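Local coordinates for protein EscN (Escherichia coli O127:H6, PDB 2OBL) that belongs to the ATP synthase alpha/beta family of P-loop proteins and is probably a component of a type III secretion system, modelled here as its C-terminal domain, at residues 100-105 / 163-168; 72-77 / 216-221. The protein carries 1 engineered substitution. One frame throughout, in Å; residues are numbered along the deposited sequence.

Contact 1 of 2, residues 100-105 / 163-168. With IMD (imidazole), chain D.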
ATOM      1  N   ILE A 100      -8.037  -7.982  -6.668  1.00 14.81           N
ATOM      2  CA  ILE A 100      -6.791  -7.688  -5.971  1.00 15.68           C
ATOM      3  C   ILE A 100      -5.720  -8.650  -6.455  1.00 16.25           C
ATOM      4  O   ILE A 100      -5.916  -9.867  -6.460  1.00 15.86           O
ATOM      5  CB  ILE A 100      -6.932  -7.823  -4.431  1.00 16.11           C
ATOM      6  CG1 ILE A 100      -8.048  -6.917  -3.907  1.00 16.98           C
ATOM      7  CG2 ILE A 100      -5.615  -7.465  -3.750  1.00 16.74           C
ATOM      8  CD1 ILE A 100      -8.469  -7.269  -2.491  1.00 18.13           C
ATOM      9  N   VAL A 101      -4.591  -8.097  -6.887  1.00 15.91           N
ATOM     10  CA  VAL A 101      -3.454  -8.915  -7.222  1.00 15.18           C
ATOM     11  C   VAL A 101      -2.382  -8.635  -6.186  1.00 15.97           C
ATOM     12  O   VAL A 101      -1.890  -7.512  -6.083  1.00 14.70           O
ATOM     13  CB  VAL A 101      -2.933  -8.621  -8.640  1.00 14.49           C
ATOM     14  CG1 VAL A 101      -1.711  -9.460  -8.952  1.00 15.23           C
ATOM     15  CG2 VAL A 101      -4.044  -8.854  -9.665  1.00 14.73           C
ATOM     16  N   LEU A 102      -2.041  -9.668  -5.425  1.00 16.43           N
ATOM     17  CA  LEU A 102      -1.062  -9.575  -4.353  1.00 18.21           C
ATOM     18  C   LEU A 102       0.241 -10.214  -4.788  1.00 18.37           C
ATOM     19  O   LEU A 102       0.246 -11.280  -5.420  1.00 19.87           O
ATOM     20  CB  LEU A 102      -1.589 -10.290  -3.109  1.00 20.51           C
ATOM     21  CG  LEU A 102      -2.462  -9.482  -2.157  1.00 22.01           C
ATOM     22  CD1 LEU A 102      -3.328 -10.383  -1.310  1.00 23.45           C
ATOM     23  CD2 LEU A 102      -1.571  -8.631  -1.254  1.00 22.33           C
ATOM     24  N   ALA A 103       1.344  -9.539  -4.489  1.00 16.81           N
ATOM     25  CA  ALA A 103       2.650 -10.116  -4.661  1.00 16.15           C
ATOM     26  C   ALA A 103       3.269 -10.160  -3.283  1.00 16.33           C
ATOM     27  O   ALA A 103       3.550  -9.107  -2.674  1.00 16.70           O
ATOM     28  CB  ALA A 103       3.497  -9.296  -5.610  1.00 16.97           C
ATOM     29  N   LEU A 104       3.429 -11.374  -2.766  1.00 14.95           N
ATOM     30  CA  LEU A 104       4.040 -11.580  -1.457  1.00 14.26           C
ATOM     31  C   LEU A 104       5.435 -12.155  -1.659  1.00 13.34           C
ATOM     32  O   LEU A 104       5.603 -13.348  -1.962  1.00 13.09           O
ATOM     33  CB  LEU A 104       3.184 -12.522  -0.612  1.00 15.43           C
ATOM     34  CG  LEU A 104       1.712 -12.128  -0.447  1.00 15.83           C
ATOM     35  CD1 LEU A 104       0.986 -13.149   0.411  1.00 16.22           C
ATOM     36  CD2 LEU A 104       1.616 -10.748   0.164  1.00 16.91           C
ATOM     37  N   ILE A 105       6.431 -11.294  -1.502  1.00 13.50           N
ATOM     38  CA  ILE A 105       7.791 -11.597  -1.917  1.00 13.33           C
ATOM     39  C   ILE A 105       8.792 -11.624  -0.759  1.00 13.02           C
ATOM     40  O   ILE A 105       8.934 -10.657  -0.000  1.00 12.84           O
ATOM     41  CB  ILE A 105       8.285 -10.554  -2.973  1.00 12.85           C
ATOM     42  CG1 ILE A 105       7.304 -10.475  -4.170  1.00 13.63           C
ATOM     43  CG2 ILE A 105       9.746 -10.846  -3.380  1.00 12.80           C
ATOM     44  CD1 ILE A 105       7.680  -9.423  -5.222  1.00 14.20           C
ATOM     45  N   LEU A 163      -6.625  -3.569  -7.703  1.00 12.45           N
ATOM     46  CA  LEU A 163      -5.646  -3.154  -6.694  1.00 13.26           C
ATOM     47  C   LEU A 163      -4.454  -4.093  -6.774  1.00 13.28           C
ATOM     48  O   LEU A 163      -4.586  -5.295  -6.531  1.00 13.73           O
ATOM     49  CB  LEU A 163      -6.247  -3.190  -5.286  1.00 13.43           C
ATOM     50  CG  LEU A 163      -5.253  -2.979  -4.137  1.00 14.52           C
ATOM     51  CD1 LEU A 163      -4.541  -1.641  -4.274  1.00 14.32           C
ATOM     52  CD2 LEU A 163      -5.915  -3.107  -2.753  1.00 15.00           C
ATOM     53  N   LEU A 164      -3.299  -3.546  -7.142  1.00 13.01           N
ATOM     54  CA  LEU A 164      -2.049  -4.304  -7.122  1.00 12.82           C
ATOM     55  C   LEU A 164      -1.354  -3.998  -5.800  1.00 13.38           C
ATOM     56  O   LEU A 164      -1.099  -2.836  -5.480  1.00 12.60           O
ATOM     57  CB  LEU A 164      -1.151  -3.871  -8.279  1.00 13.69           C
ATOM     58  CG  LEU A 164       0.279  -4.431  -8.298  1.00 13.46           C
ATOM     59  CD1 LEU A 164       0.266  -5.971  -8.439  1.00 14.77           C
ATOM     60  CD2 LEU A 164       1.045  -3.788  -9.453  1.00 13.75           C
ATOM     61  N   MET A 165      -1.059  -5.031  -5.023  1.00 13.82           N
ATOM     62  CA  MET A 165      -0.448  -4.805  -3.725  1.00 14.98           C
ATOM     63  C   MET A 165       0.820  -5.641  -3.613  1.00 14.89           C
ATOM     64  O   MET A 165       0.766  -6.873  -3.621  1.00 14.91           O
ATOM     65  CB  MET A 165      -1.431  -5.129  -2.585  1.00 15.37           C
ATOM     66  CG  MET A 165      -0.795  -5.031  -1.197  1.00 17.31           C
ATOM     67  SD  MET A 165      -1.893  -5.395   0.214  1.00 19.21           S
ATOM     68  CE  MET A 165      -2.996  -3.994   0.211  1.00 19.49           C
ATOM     69  N   MET A 166       1.956  -4.966  -3.531  1.00 14.22           N
ATOM     70  CA  MET A 166       3.237  -5.645  -3.571  1.00 16.07           C
ATOM     71  C   MET A 166       3.938  -5.505  -2.230  1.00 15.16           C
ATOM     72  O   MET A 166       4.344  -4.412  -1.847  1.00 13.45           O
ATOM     73  CB  MET A 166       4.111  -5.070  -4.681  1.00 17.24           C
ATOM     74  CG  MET A 166       5.478  -5.745  -4.713  1.00 18.89           C
ATOM     75  SD  MET A 166       6.570  -5.128  -5.998  1.00 23.33           S
ATOM     76  CE  MET A 166       5.459  -5.128  -7.380  1.00 21.56           C
ATOM     77  N   ASP A 167       4.066  -6.622  -1.520  1.00 14.71           N
ATOM     78  CA  ASP A 167       4.714  -6.650  -0.215  1.00 14.39           C
ATOM     79  C   ASP A 167       5.894  -7.616  -0.371  1.00 12.84           C
ATOM     80  O   ASP A 167       5.708  -8.825  -0.214  1.00 10.93           O
ATOM     81  CB  ASP A 167       3.706  -7.167   0.837  1.00 15.36           C
ATOM     82  CG  ASP A 167       4.211  -7.053   2.281  1.00 16.15           C
ATOM     83  OD1 ASP A 167       5.008  -6.148   2.604  1.00 15.75           O
ATOM     84  OD2 ASP A 167       3.801  -7.887   3.119  1.00 17.77           O
ATOM     85  N   SER A 168       7.094  -7.118  -0.687  1.00 11.63           N
ATOM     86  CA  SER A 168       7.451  -5.700  -0.660  1.00 11.31           C
ATOM     87  C   SER A 168       8.333  -5.335  -1.841  1.00 11.77           C
ATOM     88  O   SER A 168       9.005  -6.199  -2.407  1.00 11.82           O
ATOM     89  CB  SER A 168       8.272  -5.425   0.606  1.00 10.94           C
ATOM     90  OG  SER A 168       9.452  -6.240   0.623  1.00 10.46           O
TER
HETATM   91  N1  IMD D1295       5.196 -12.363   2.278  1.00 29.33           N
HETATM   92  C2  IMD D1295       5.151 -11.057   1.935  1.00 28.24           C
HETATM   93  N3  IMD D1295       4.310 -10.431   2.799  1.00 29.78           N
HETATM   94  C4  IMD D1295       3.826 -11.342   3.682  1.00 29.18           C
HETATM   95  C5  IMD D1295       4.383 -12.567   3.347  1.00 29.06           C
HETATM   96  O   HOH W   1       8.498  -8.639   1.780  1.00 17.99           O
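M165 lies alongside L102, both side chains pointing the same way off the sheet, and the overlap is carried by one methyl: L102 CD2 sits 3.6 Å from M165 SD and 3.7 Å from M165 CG. The M165 chain is extended through its first two torsions (chi1 175°), which carries SD past that methyl before the bend at chi3 turns the end away toward helix 84-94. On the face shared by V101, A103, L164 and M166, V101 CG1 meets L164 CD1 at 4.0 Å, the two side chains crossing at a slant.

Segments 100-105 and 163-167 run parallel, their axes 4.7 Å apart at closest, with 8° between their directions. Five backbone bonds alternate between them, from V101 N to L163 O as far as I105 N to D167 O. Beyond the last the peptide before S168 is cis, and a water joins I105 O to S168 OG, which also caps R171 N of the following helix.

D167 stands on the M165 face. Its OD2 accepts a 2.6 Å bond from N3 of an imidazole, probably picked up from the crystallisation liquor, whose ring packs against L104 CB, 3.5 Å from IMD N1. OD2 also forms a salt bridge to K84 of the probable Walker A loop, and OD1 is bonded to T220. An acidic residue ending a hydrophobic strand beside that loop is consistent with the Walker B position of P-loop NTPases, its carboxylate held on both oxygens.

Contact 2 of 2, residues 72-77 / 216-221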
ATOM      1  N   GLN A  72      -3.496   5.692  -8.576  1.00 11.91           N
ATOM      2  CA  GLN A  72      -2.364   6.185  -7.808  1.00 12.87           C
ATOM      3  C   GLN A  72      -1.349   5.078  -7.564  1.00 12.97           C
ATOM      4  O   GLN A  72      -1.721   3.901  -7.486  1.00 12.62           O
ATOM      5  CB  GLN A  72      -2.862   6.692  -6.456  1.00 13.72           C
ATOM      6  CG  GLN A  72      -1.942   7.643  -5.751  1.00 15.57           C
ATOM      7  CD  GLN A  72      -2.486   8.078  -4.412  1.00 15.53           C
ATOM      8  OE1 GLN A  72      -3.508   7.563  -3.956  1.00 14.66           O
ATOM      9  NE2 GLN A  72      -1.786   8.996  -3.748  1.00 16.67           N
ATOM     10  N   ARG A  73      -0.074   5.473  -7.469  1.00 12.57           N
ATOM     11  CA  ARG A  73       0.985   4.628  -6.908  1.00 12.17           C
ATOM     12  C   ARG A  73       1.270   5.092  -5.486  1.00 12.29           C
ATOM     13  O   ARG A  73       1.626   6.255  -5.266  1.00 11.95           O
ATOM     14  CB  ARG A  73       2.265   4.701  -7.743  1.00 13.28           C
ATOM     15  CG  ARG A  73       2.179   3.992  -9.107  1.00 15.64           C
ATOM     16  CD  ARG A  73       1.530   4.876 -10.141  1.00 18.27           C
ATOM     17  NE  ARG A  73       2.120   6.215 -10.095  1.00 20.23           N
ATOM     18  CZ  ARG A  73       3.219   6.580 -10.751  1.00 21.35           C
ATOM     19  NH1 ARG A  73       3.838   5.721 -11.558  1.00 21.76           N
ATOM     20  NH2 ARG A  73       3.682   7.816 -10.620  1.00 22.42           N
ATOM     21  N   ILE A  74       1.084   4.193  -4.523  1.00 11.54           N
ATOM     22  CA  ILE A  74       1.137   4.543  -3.101  1.00 12.02           C
ATOM     23  C   ILE A  74       2.171   3.683  -2.414  1.00 11.99           C
ATOM     24  O   ILE A  74       2.223   2.482  -2.655  1.00 12.10           O
ATOM     25  CB  ILE A  74      -0.234   4.230  -2.442  1.00 13.06           C
ATOM     26  CG1 ILE A  74      -1.369   4.958  -3.173  1.00 14.18           C
ATOM     27  CG2 ILE A  74      -0.208   4.523  -0.937  1.00 14.47           C
ATOM     28  CD1 ILE A  74      -2.679   4.177  -3.185  1.00 14.85           C
ATOM     29  N   GLY A  75       3.003   4.276  -1.566  1.00 11.60           N
ATOM     30  CA  GLY A  75       3.958   3.481  -0.797  1.00 12.41           C
ATOM     31  C   GLY A  75       3.521   3.386   0.656  1.00 12.03           C
ATOM     32  O   GLY A  75       2.991   4.348   1.213  1.00 13.42           O
ATOM     33  N   ILE A  76       3.738   2.233   1.280  1.00 10.96           N
ATOM     34  CA  ILE A  76       3.571   2.124   2.726  1.00 11.34           C
ATOM     35  C   ILE A  76       4.947   1.759   3.284  1.00 10.45           C
ATOM     36  O   ILE A  76       5.511   0.732   2.911  1.00 10.20           O
ATOM     37  CB  ILE A  76       2.553   1.034   3.122  1.00 11.44           C
ATOM     38  CG1 ILE A  76       1.151   1.398   2.600  1.00 11.67           C
ATOM     39  CG2 ILE A  76       2.566   0.831   4.660  1.00 12.82           C
ATOM     40  CD1 ILE A  76       0.073   0.328   2.881  1.00 12.10           C
ATOM     41  N   PHE A  77       5.470   2.627   4.151  1.00  9.79           N
ATOM     42  CA  PHE A  77       6.817   2.503   4.713  1.00  9.96           C
ATOM     43  C   PHE A  77       6.660   2.029   6.163  1.00 11.03           C
ATOM     44  O   PHE A  77       5.971   2.671   6.949  1.00 11.08           O
ATOM     45  CB  PHE A  77       7.526   3.863   4.690  1.00 10.78           C
ATOM     46  CG  PHE A  77       7.870   4.353   3.301  1.00 10.66           C
ATOM     47  CD1 PHE A  77       9.189   4.302   2.838  1.00 11.20           C
ATOM     48  CD2 PHE A  77       6.882   4.841   2.452  1.00 11.45           C
ATOM     49  CE1 PHE A  77       9.507   4.731   1.548  1.00 11.66           C
ATOM     50  CE2 PHE A  77       7.203   5.276   1.162  1.00 11.07           C
ATOM     51  CZ  PHE A  77       8.514   5.208   0.712  1.00 11.10           C
ATOM     52  N   THR A 216      -4.558   0.566  -9.377  1.00  9.96           N
ATOM     53  CA  THR A 216      -4.075   1.378  -8.279  1.00 10.65           C
ATOM     54  C   THR A 216      -3.133   0.460  -7.554  1.00 10.78           C
ATOM     55  O   THR A 216      -3.466  -0.716  -7.313  1.00 11.19           O
ATOM     56  CB  THR A 216      -5.230   1.786  -7.348  1.00 11.06           C
ATOM     57  OG1 THR A 216      -6.244   2.434  -8.119  1.00 11.21           O
ATOM     58  CG2 THR A 216      -4.737   2.726  -6.247  1.00 10.73           C
ATOM     59  N   ALA A 217      -1.948   0.959  -7.220  1.00  9.85           N
ATOM     60  CA  ALA A 217      -0.927   0.068  -6.714  1.00 10.06           C
ATOM     61  C   ALA A 217      -0.405   0.541  -5.372  1.00 10.67           C
ATOM     62  O   ALA A 217      -0.210   1.732  -5.170  1.00 12.34           O
ATOM     63  CB  ALA A 217       0.202  -0.062  -7.721  1.00  8.02           C
ATOM     64  N   ILE A 218      -0.201  -0.408  -4.467  1.00 10.75           N
ATOM     65  CA  ILE A 218       0.409  -0.130  -3.177  1.00 10.57           C
ATOM     66  C   ILE A 218       1.676  -0.951  -3.086  1.00 11.45           C
ATOM     67  O   ILE A 218       1.630  -2.175  -3.235  1.00 11.51           O
ATOM     68  CB  ILE A 218      -0.534  -0.540  -2.052  1.00 11.00           C
ATOM     69  CG1 ILE A 218      -1.739   0.401  -1.999  1.00 11.50           C
ATOM     70  CG2 ILE A 218       0.180  -0.567  -0.714  1.00 10.56           C
ATOM     71  CD1 ILE A 218      -2.836  -0.102  -1.026  1.00 11.53           C
ATOM     72  N   TYR A 219       2.794  -0.271  -2.832  1.00 10.79           N
ATOM     73  CA  TYR A 219       4.113  -0.907  -2.717  1.00 11.22           C
ATOM     74  C   TYR A 219       4.632  -0.730  -1.301  1.00 10.88           C
ATOM     75  O   TYR A 219       4.699   0.404  -0.807  1.00 11.73           O
ATOM     76  CB  TYR A 219       5.095  -0.248  -3.699  1.00 12.57           C
ATOM     77  CG  TYR A 219       4.629  -0.279  -5.129  1.00 13.33           C
ATOM     78  CD1 TYR A 219       4.898  -1.381  -5.939  1.00 13.33           C
ATOM     79  CD2 TYR A 219       3.899   0.788  -5.671  1.00 13.59           C
ATOM     80  CE1 TYR A 219       4.465  -1.428  -7.254  1.00 12.75           C
ATOM     81  CE2 TYR A 219       3.449   0.751  -6.989  1.00 13.38           C
ATOM     82  CZ  TYR A 219       3.745  -0.357  -7.775  1.00 13.00           C
ATOM     83  OH  TYR A 219       3.306  -0.394  -9.063  1.00 12.87           O
ATOM     84  N   THR A 220       5.001  -1.813  -0.635  1.00 10.48           N
ATOM     85  CA  THR A 220       5.573  -1.630   0.717  1.00  9.29           C
ATOM     86  C   THR A 220       7.089  -1.529   0.681  1.00 10.65           C
ATOM     87  O   THR A 220       7.759  -2.165  -0.133  1.00 11.51           O
ATOM     88  CB  THR A 220       5.158  -2.709   1.718  1.00 10.93           C
ATOM     89  OG1 THR A 220       5.764  -3.952   1.363  1.00 10.49           O
ATOM     90  CG2 THR A 220       3.630  -2.860   1.752  1.00 11.15           C
ATOM     91  N   VAL A 221       7.607  -0.717   1.592  1.00  9.74           N
ATOM     92  CA  VAL A 221       9.023  -0.499   1.783  1.00 10.32           C
ATOM     93  C   VAL A 221       9.315  -0.875   3.241  1.00 11.83           C
ATOM     94  O   VAL A 221       8.705  -0.333   4.177  1.00 11.59           O
ATOM     95  CB  VAL A 221       9.406   0.969   1.532  1.00 10.14           C
ATOM     96  CG1 VAL A 221      10.906   1.195   1.862  1.00 11.21           C
ATOM     97  CG2 VAL A 221       9.073   1.372   0.076  1.00 11.39           C
TER
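I76 reaches from its CB along CG1 to CD1 over the face it shares with I74, I218 and T220. CB lies 4.3 Å from T220 CG2, CG1 approaches I218 CG2, and CD1 at the tip closes on that same I218 methyl at 3.7 Å. With CG1 beside the backbone N (chi1 -64°), the branch is directed back toward I218, and the two side chains meet at a slant. L88 and I91 of helix 84-94 cover this face.

On the other face, that of R73, F77, Y219 and V221, V221 CG2 sits over a face of the F77 ring, 4.0 Å from its centroid and 24° off the normal, a CH-pi contact offset toward the rim. V221 CB lies 3.6 Å from F77 CD1. R237 adds a cation-pi contact to F77. Toward the start of the strands, R73 CG comes to the edge of the Y219 ring, 4.1 Å from CE2, while the guanidinium group leads away to D241 and the carbonyl of L204.

Five backbone bonds, running from A217 N to Q72 O (3.0 Å) through to V221 N to I76 O, join the parallel segments 73-77 and 216-221, whose axes are 26° apart. The chemistry differs by face: I74, I76 and I218 make an aliphatic layer under helix 84-94, with T220, paired to D167, the one polar side chain among these four, whereas the F77, Y219 face joins rings to aliphatic groups, with R73's charge paired to D241.

How the contacts relate
After the N-terminal strands and helix 60-65, strand 73-78 is the first of the four strands in these contacts, and the chain then passes through helix 84-94 to strand 99-105. Helices and strand 127-132 follow before strand 161-167 returns beside 99-105, where contact 1 closes the inner loop. The outer loop closes later, when strand 214-222 pairs with 73-78 in contact 2. Contact 1 is thus enclosed by contact 2 without crossing it. Strands 161-167 and 214-222 are neighbours, joined by a probable hydrogen bond of 2.8 Å between L164 O and I218 N, so the order 99-105, 161-167, 214-222, 73-78 runs through both contacts as the parallel core of the nucleotide-binding domain.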